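Local coordinates for secretory-abundant heat soluble protein 1 (Ramazzottius varieornatus, PDB 5XN9) that acts as a secreted molecular shield under water-deficient conditions, supporting desiccation tolerance, on a beta-barrel scaffold related to fatty acid binding proteins, at residues H39-H53 with I56-K70. Residues are numbered along the deposited sequence; the frame is centred on the assembly and turned at random.
Sequences HKTFHKIWKEGDHYH and ISVPDKNYKNDVNFK. With MG (magnesium ion), chain C; EDO (1,2-ethanediol), chain H.
Phe42 with Ser57 and Tyr52 with Phe69 form antiparallel hydrogen-bonded pairs, so strand 51-58 of this fatty-acid-binding-protein-like barrel is shared by two hairpins, flanked by 42-48 and 63-69. Within the second pair, CB of Tyr52 sits over one face of the Phe69 ring, 3.6 Å from its centroid; the two rings are nearly parallel but slid apart. Two histidines donate from ND1 to carboxylates turned almost perpendicular to their rings. In the conformer described, His53 reaches Asp66 OD1 at 2.7 Å on the syn side, somewhat out of the carboxylate plane; His39 meets the anti lone pair of Asp60 OD2 at 2.9 Å, nearly straight (173°). With CG between the backbone N and carbonyl carbon (chi1 65°), His51 crosses the Asn68 side chain at about a right angle, ring and amide planes 17° apart and CD2 3.3 Å from Asn68 ND2, while its ND1 donates to Asp50 OD1. Replacing His51 by alanine is likely to leave Asp50 OD1 without this donor and open a gap beside Asn68. Ile56 CG1 flanks the His43 ring, whose NE2 binds magnesium with Tyr134 and whose ND1 bonds His54. Thus carboxylates orient surface imidazoles, whereas a metal and a second histidine fix the buried one.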
loop_
_atom_site.group_PDB
_atom_site.type_symbol
_atom_site.label_atom_id
_atom_site.label_comp_id
_atom_site.label_asym_id
_atom_site.label_seq_id
_atom_site.Cartn_x
_atom_site.Cartn_y
_atom_site.Cartn_z
ATOM N N HIS A 39 -12.916 -4.668 1.545
ATOM C CA HIS A 39 -13.554 -3.819 0.551
ATOM C C HIS A 39 -12.665 -3.685 -0.674
ATOM O O HIS A 39 -11.435 -3.640 -0.566
ATOM C CB HIS A 39 -13.862 -2.444 1.136
ATOM C CG HIS A 39 -14.973 -2.464 2.138
ATOM N ND1 HIS A 39 -16.300 -2.335 1.783
ATOM C CD2 HIS A 39 -14.956 -2.626 3.483
ATOM C CE1 HIS A 39 -17.050 -2.404 2.868
ATOM N NE2 HIS A 39 -16.259 -2.583 3.913
ATOM N N LYS A 40 -13.300 -3.628 -1.842
ATOM C CA LYS A 40 -12.582 -3.549 -3.108
ATOM C C LYS A 40 -11.609 -2.377 -3.108
ATOM O O LYS A 40 -11.995 -1.225 -2.879
ATOM C CB LYS A 40 -13.595 -3.406 -4.245
ATOM C CG LYS A 40 -12.988 -3.309 -5.632
ATOM C CD LYS A 40 -12.175 -4.535 -5.984
ATOM C CE LYS A 40 -13.029 -5.787 -6.057
ATOM N NZ LYS A 40 -12.287 -6.904 -6.706
ATOM N N THR A 41 -10.345 -2.687 -3.363
ATOM C CA THR A 41 -9.252 -1.734 -3.259
ATOM C C THR A 41 -8.423 -1.820 -4.527
ATOM O O THR A 41 -8.177 -2.915 -5.043
ATOM C CB THR A 41 -8.369 -2.070 -2.039
ATOM O OG1 THR A 41 -9.169 -2.006 -0.848
ATOM C CG2 THR A 41 -7.167 -1.118 -1.915
ATOM N N PHE A 42 -7.996 -0.667 -5.025
ATOM C CA PHE A 42 -7.168 -0.586 -6.214
ATOM C C PHE A 42 -5.853 0.100 -5.875
ATOM O O PHE A 42 -5.833 1.111 -5.163
ATOM C CB PHE A 42 -7.878 0.204 -7.318
ATOM C CG PHE A 42 -9.171 -0.401 -7.753
ATOM C CD1 PHE A 42 -10.348 -0.102 -7.086
ATOM C CD2 PHE A 42 -9.215 -1.264 -8.835
ATOM C CE1 PHE A 42 -11.557 -0.665 -7.488
ATOM C CE2 PHE A 42 -10.412 -1.826 -9.246
ATOM C CZ PHE A 42 -11.586 -1.530 -8.570
ATOM N N HIS A 43 -4.759 -0.459 -6.380
ATOM C CA HIS A 43 -3.443 0.172 -6.351
ATOM C C HIS A 43 -3.005 0.351 -7.790
ATOM O O HIS A 43 -2.948 -0.623 -8.545
ATOM C CB HIS A 43 -2.405 -0.702 -5.639
ATOM C CG HIS A 43 -2.613 -0.801 -4.164
ATOM N ND1 HIS A 43 -2.163 0.162 -3.288
ATOM C CD2 HIS A 43 -3.237 -1.736 -3.409
ATOM C CE1 HIS A 43 -2.499 -0.175 -2.057
ATOM N NE2 HIS A 43 -3.147 -1.325 -2.102
ATOM N N LYS A 44 -2.705 1.589 -8.170
ATOM C CA LYS A 44 -2.172 1.895 -9.488
ATOM C C LYS A 44 -0.817 2.557 -9.293
ATOM O O LYS A 44 -0.710 3.566 -8.594
ATOM C CB LYS A 44 -3.141 2.797 -10.260
ATOM C CG LYS A 44 -4.505 2.157 -10.454
ATOM C CD LYS A 44 -5.457 3.053 -11.227
ATOM C CE LYS A 44 -6.850 2.424 -11.276
ATOM N NZ LYS A 44 -7.892 3.309 -11.869
ATOM N N ILE A 45 0.218 1.975 -9.886
ATOM C CA ILE A 45 1.581 2.457 -9.716
ATOM C C ILE A 45 2.188 2.633 -11.101
ATOM O O ILE A 45 2.234 1.675 -11.884
ATOM C CB ILE A 45 2.436 1.498 -8.862
ATOM C CG1 ILE A 45 1.805 1.270 -7.479
ATOM C CG2 ILE A 45 3.845 2.037 -8.714
ATOM C CD1 ILE A 45 2.467 0.164 -6.667
ATOM N N TRP A 46 2.639 3.850 -11.405
ATOM C CA TRP A 46 3.212 4.152 -12.708
ATOM C C TRP A 46 4.320 5.178 -12.544
ATOM O O TRP A 46 4.476 5.802 -11.487
ATOM C CB TRP A 46 2.151 4.619 -13.712
ATOM C CG TRP A 46 1.557 5.976 -13.459
ATOM C CD1 TRP A 46 1.871 7.141 -14.113
ATOM C CD2 TRP A 46 0.512 6.309 -12.534
ATOM N NE1 TRP A 46 1.097 8.174 -13.641
ATOM C CE2 TRP A 46 0.252 7.692 -12.677
ATOM C CE3 TRP A 46 -0.225 5.577 -11.599
ATOM C CZ2 TRP A 46 -0.716 8.356 -11.917
ATOM C CZ3 TRP A 46 -1.182 6.244 -10.835
ATOM C CH2 TRP A 46 -1.416 7.618 -11.004
ATOM N N LYS A 47 5.121 5.313 -13.592
ATOM C CA LYS A 47 6.271 6.202 -13.566
ATOM C C LYS A 47 5.997 7.439 -14.407
ATOM O O LYS A 47 5.361 7.359 -15.469
ATOM C CB LYS A 47 7.525 5.491 -14.066
ATOM C CG LYS A 47 8.816 6.215 -13.729
ATOM C CD LYS A 47 10.026 5.400 -14.133
ATOM C CE LYS A 47 11.305 6.124 -13.774
ATOM N NZ LYS A 47 12.521 5.355 -14.173
ATOM N N GLU A 48 6.486 8.587 -13.921
ATOM C CA GLU A 48 6.351 9.884 -14.599
ATOM C C GLU A 48 7.716 10.552 -14.608
ATOM O O GLU A 48 8.019 11.375 -13.743
ATOM C CB GLU A 48 5.330 10.764 -13.891
ATOM C CG GLU A 48 3.909 10.262 -13.981
ATOM C CD GLU A 48 3.316 10.397 -15.373
ATOM O OE1 GLU A 48 2.121 10.082 -15.525
ATOM O OE2 GLU A 48 4.024 10.837 -16.307
ATOM N N GLY A 49 8.542 10.183 -15.570
ATOM C CA GLY A 49 9.853 10.778 -15.704
ATOM C C GLY A 49 10.762 10.446 -14.544
ATOM O O GLY A 49 11.343 9.360 -14.485
ATOM N N ASP A 50 10.872 11.382 -13.605
ATOM C CA ASP A 50 11.811 11.296 -12.498
ATOM C C ASP A 50 11.152 10.883 -11.192
ATOM O O ASP A 50 11.783 10.978 -10.137
ATOM C CB ASP A 50 12.540 12.633 -12.318
ATOM C CG ASP A 50 11.586 13.817 -12.115
ATOM O OD1 ASP A 50 10.355 13.641 -12.163
ATOM O OD2 ASP A 50 12.086 14.950 -11.932
ATOM N N HIS A 51 9.904 10.435 -11.233
ATOM C CA HIS A 51 9.212 10.041 -10.017
ATOM C C HIS A 51 8.133 9.038 -10.385
ATOM O O HIS A 51 7.852 8.797 -11.564
ATOM C CB HIS A 51 8.626 11.252 -9.280
ATOM C CG HIS A 51 7.544 11.960 -10.037
ATOM N ND1 HIS A 51 7.807 12.787 -11.109
ATOM C CD2 HIS A 51 6.202 11.986 -9.861
ATOM C CE1 HIS A 51 6.668 13.279 -11.570
ATOM N NE2 HIS A 51 5.680 12.807 -10.832
ATOM N N TYR A 52 7.560 8.430 -9.353
ATOM C CA TYR A 52 6.460 7.499 -9.499
ATOM C C TYR A 52 5.211 8.079 -8.864
ATOM O O TYR A 52 5.276 8.927 -7.967
ATOM C CB TYR A 52 6.759 6.173 -8.789
ATOM C CG TYR A 52 7.825 5.340 -9.448
ATOM C CD1 TYR A 52 9.167 5.537 -9.151
ATOM C CD2 TYR A 52 7.491 4.341 -10.363
ATOM C CE1 TYR A 52 10.153 4.764 -9.763
ATOM C CE2 TYR A 52 8.460 3.563 -10.971
ATOM C CZ TYR A 52 9.784 3.777 -10.671
ATOM O OH TYR A 52 10.732 2.994 -11.279
ATOM N N HIS A 53 4.061 7.627 -9.351
ATOM C CA HIS A 53 2.796 7.833 -8.664
ATOM C C HIS A 53 2.249 6.504 -8.184
ATOM O O HIS A 53 2.363 5.483 -8.872
ATOM C CB HIS A 53 1.757 8.475 -9.575
ATOM C CG HIS A 53 1.996 9.926 -9.810
ATOM N ND1 HIS A 53 1.231 10.909 -9.222
ATOM C CD2 HIS A 53 2.925 10.568 -10.557
ATOM C CE1 HIS A 53 1.658 12.093 -9.622
ATOM N NE2 HIS A 53 2.696 11.916 -10.417
ATOM N N ILE A 56 -3.986 4.976 -4.507
ATOM C CA ILE A 56 -4.769 4.016 -3.742
ATOM C C ILE A 56 -6.217 4.473 -3.811
ATOM O O ILE A 56 -6.504 5.659 -3.608
ATOM C CB ILE A 56 -4.294 3.955 -2.279
ATOM C CG1 ILE A 56 -2.804 3.586 -2.203
ATOM C CG2 ILE A 56 -5.156 2.990 -1.468
ATOM C CD1 ILE A 56 -1.852 4.786 -2.190
ATOM N N SER A 57 -7.125 3.555 -4.112
ATOM C CA SER A 57 -8.540 3.894 -4.088
ATOM C C SER A 57 -9.360 2.780 -3.450
ATOM O O SER A 57 -9.124 1.596 -3.703
ATOM C CB SER A 57 -9.067 4.213 -5.481
ATOM O OG SER A 57 -8.898 3.107 -6.328
ATOM N N VAL A 58 -10.320 3.176 -2.619
ATOM C CA VAL A 58 -11.308 2.258 -2.060
ATOM C C VAL A 58 -12.666 2.892 -2.332
ATOM O O VAL A 58 -13.143 3.711 -1.532
ATOM C CB VAL A 58 -11.087 1.995 -0.560
ATOM C CG1 VAL A 58 -12.058 0.912 -0.075
ATOM C CG2 VAL A 58 -9.638 1.590 -0.285
ATOM N N PRO A 59 -13.295 2.585 -3.467
ATOM C CA PRO A 59 -14.507 3.326 -3.853
ATOM C C PRO A 59 -15.651 3.232 -2.854
ATOM O O PRO A 59 -16.345 4.237 -2.644
ATOM C CB PRO A 59 -14.861 2.723 -5.216
ATOM C CG PRO A 59 -13.537 2.251 -5.755
ATOM C CD PRO A 59 -12.783 1.742 -4.563
ATOM N N ASP A 60 -15.861 2.066 -2.214
ATOM C CA ASP A 60 -16.938 1.938 -1.229
ATOM C C ASP A 60 -16.782 2.963 -0.125
ATOM O O ASP A 60 -17.781 3.405 0.460
ATOM C CB ASP A 60 -16.900 0.573 -0.526
ATOM C CG ASP A 60 -17.416 -0.571 -1.369
ATOM O OD1 ASP A 60 -18.050 -0.343 -2.418
ATOM O OD2 ASP A 60 -17.224 -1.730 -0.911
ATOM N N LYS A 61 -15.536 3.327 0.195
ATOM C CA LYS A 61 -15.200 4.237 1.281
ATOM C C LYS A 61 -14.892 5.646 0.794
ATOM O O LYS A 61 -14.424 6.474 1.581
ATOM C CB LYS A 61 -14.010 3.685 2.076
ATOM C CG LYS A 61 -14.334 2.457 2.925
ATOM C CD LYS A 61 -15.243 2.825 4.069
ATOM C CE LYS A 61 -15.416 1.675 5.041
ATOM N NZ LYS A 61 -16.190 2.102 6.233
ATOM N N ASN A 62 -15.134 5.936 -0.483
ATOM C CA ASN A 62 -14.935 7.283 -1.024
ATOM C C ASN A 62 -13.512 7.772 -0.794
ATOM O O ASN A 62 -13.271 8.941 -0.483
ATOM C CB ASN A 62 -15.970 8.236 -0.438
ATOM C CG ASN A 62 -17.356 7.740 -0.680
ATOM O OD1 ASN A 62 -18.101 7.382 0.248
ATOM N ND2 ASN A 62 -17.688 7.619 -1.943
ATOM N N TYR A 63 -12.565 6.858 -0.927
ATOM C CA TYR A 63 -11.169 7.125 -0.624
ATOM C C TYR A 63 -10.343 7.064 -1.897
ATOM O O TYR A 63 -10.382 6.067 -2.624
ATOM C CB TYR A 63 -10.610 6.116 0.380
ATOM C CG TYR A 63 -9.182 6.436 0.734
ATOM C CD1 TYR A 63 -8.890 7.429 1.657
ATOM C CD2 TYR A 63 -8.120 5.783 0.113
ATOM C CE1 TYR A 63 -7.591 7.746 1.973
ATOM C CE2 TYR A 63 -6.811 6.092 0.431
ATOM C CZ TYR A 63 -6.559 7.075 1.361
ATOM O OH TYR A 63 -5.266 7.405 1.681
ATOM N N LYS A 64 -9.545 8.098 -2.118
ATOM C CA LYS A 64 -8.613 8.115 -3.232
ATOM C C LYS A 64 -7.440 8.981 -2.806
ATOM O O LYS A 64 -7.634 10.117 -2.363
ATOM C CB LYS A 64 -9.280 8.677 -4.499
ATOM C CG LYS A 64 -8.438 8.522 -5.770
ATOM C CD LYS A 64 -9.100 9.176 -6.979
ATOM C CE LYS A 64 -10.210 8.313 -7.546
ATOM N NZ LYS A 64 -10.702 8.849 -8.845
ATOM N N ASN A 65 -6.237 8.439 -2.901
ATOM C CA ASN A 65 -5.045 9.190 -2.536
ATOM C C ASN A 65 -3.979 8.936 -3.585
ATOM O O ASN A 65 -3.702 7.780 -3.918
ATOM C CB ASN A 65 -4.526 8.753 -1.160
ATOM C CG ASN A 65 -3.482 9.703 -0.602
ATOM O OD1 ASN A 65 -3.305 10.808 -1.110
ATOM N ND2 ASN A 65 -2.793 9.280 0.454
ATOM N N ASP A 66 -3.393 10.011 -4.098
ATOM C CA ASP A 66 -2.318 9.940 -5.083
ATOM C C ASP A 66 -1.025 10.293 -4.359
ATOM O O ASP A 66 -0.847 11.433 -3.909
ATOM C CB ASP A 66 -2.597 10.904 -6.241
ATOM C CG ASP A 66 -1.661 10.696 -7.421
ATOM O OD1 ASP A 66 -0.448 10.502 -7.202
ATOM O OD2 ASP A 66 -2.136 10.735 -8.575
ATOM N N VAL A 67 -0.146 9.311 -4.224
ATOM C CA VAL A 67 1.140 9.469 -3.565
ATOM C C VAL A 67 2.222 9.612 -4.632
ATOM O O VAL A 67 2.345 8.766 -5.518
ATOM C CB VAL A 67 1.426 8.255 -2.663
ATOM C CG1 VAL A 67 2.807 8.354 -2.059
ATOM C CG2 VAL A 67 0.354 8.132 -1.580
ATOM N N ASN A 68 2.996 10.683 -4.541
ATOM C CA ASN A 68 4.150 10.921 -5.396
ATOM C C ASN A 68 5.368 10.422 -4.632
ATOM O O ASN A 68 5.558 10.784 -3.464
ATOM C CB ASN A 68 4.257 12.433 -5.635
ATOM C CG ASN A 68 5.407 12.838 -6.564
ATOM O OD1 ASN A 68 6.491 12.260 -6.542
ATOM N ND2 ASN A 68 5.169 13.872 -7.368
ATOM N N PHE A 69 6.179 9.574 -5.268
ATOM C CA PHE A 69 7.388 9.108 -4.607
ATOM C C PHE A 69 8.557 9.005 -5.568
ATOM O O PHE A 69 8.386 8.764 -6.766
ATOM C CB PHE A 69 7.188 7.811 -3.796
ATOM C CG PHE A 69 7.062 6.551 -4.612
ATOM C CD1 PHE A 69 8.185 5.840 -5.002
ATOM C CD2 PHE A 69 5.816 6.041 -4.927
ATOM C CE1 PHE A 69 8.071 4.662 -5.731
ATOM C CE2 PHE A 69 5.689 4.859 -5.651
ATOM C CZ PHE A 69 6.821 4.159 -6.042
ATOM N N LYS A 70 9.748 9.212 -5.020
ATOM C CA LYS A 70 10.993 8.822 -5.660
ATOM C C LYS A 70 11.614 7.708 -4.828
ATOM O O LYS A 70 11.586 7.751 -3.589
ATOM C CB LYS A 70 11.962 10.006 -5.765
ATOM C CG LYS A 70 11.493 11.091 -6.726
ATOM C CD LYS A 70 12.450 12.286 -6.761
ATOM C CE LYS A 70 11.943 13.392 -7.679
ATOM N NZ LYS A 70 12.861 14.561 -7.794
HETATM MG MG MG C . -3.956 -2.361 -0.717
HETATM C C1 EDO H . 6.965 8.653 -19.759
HETATM O O1 EDO H . 6.810 9.610 -20.813
HETATM C C2 EDO H . 7.991 9.153 -18.748
HETATM O O2 EDO H . 8.188 8.156 -17.740
HETATM O O HOH W 1 -14.610 -0.465 -2.607
#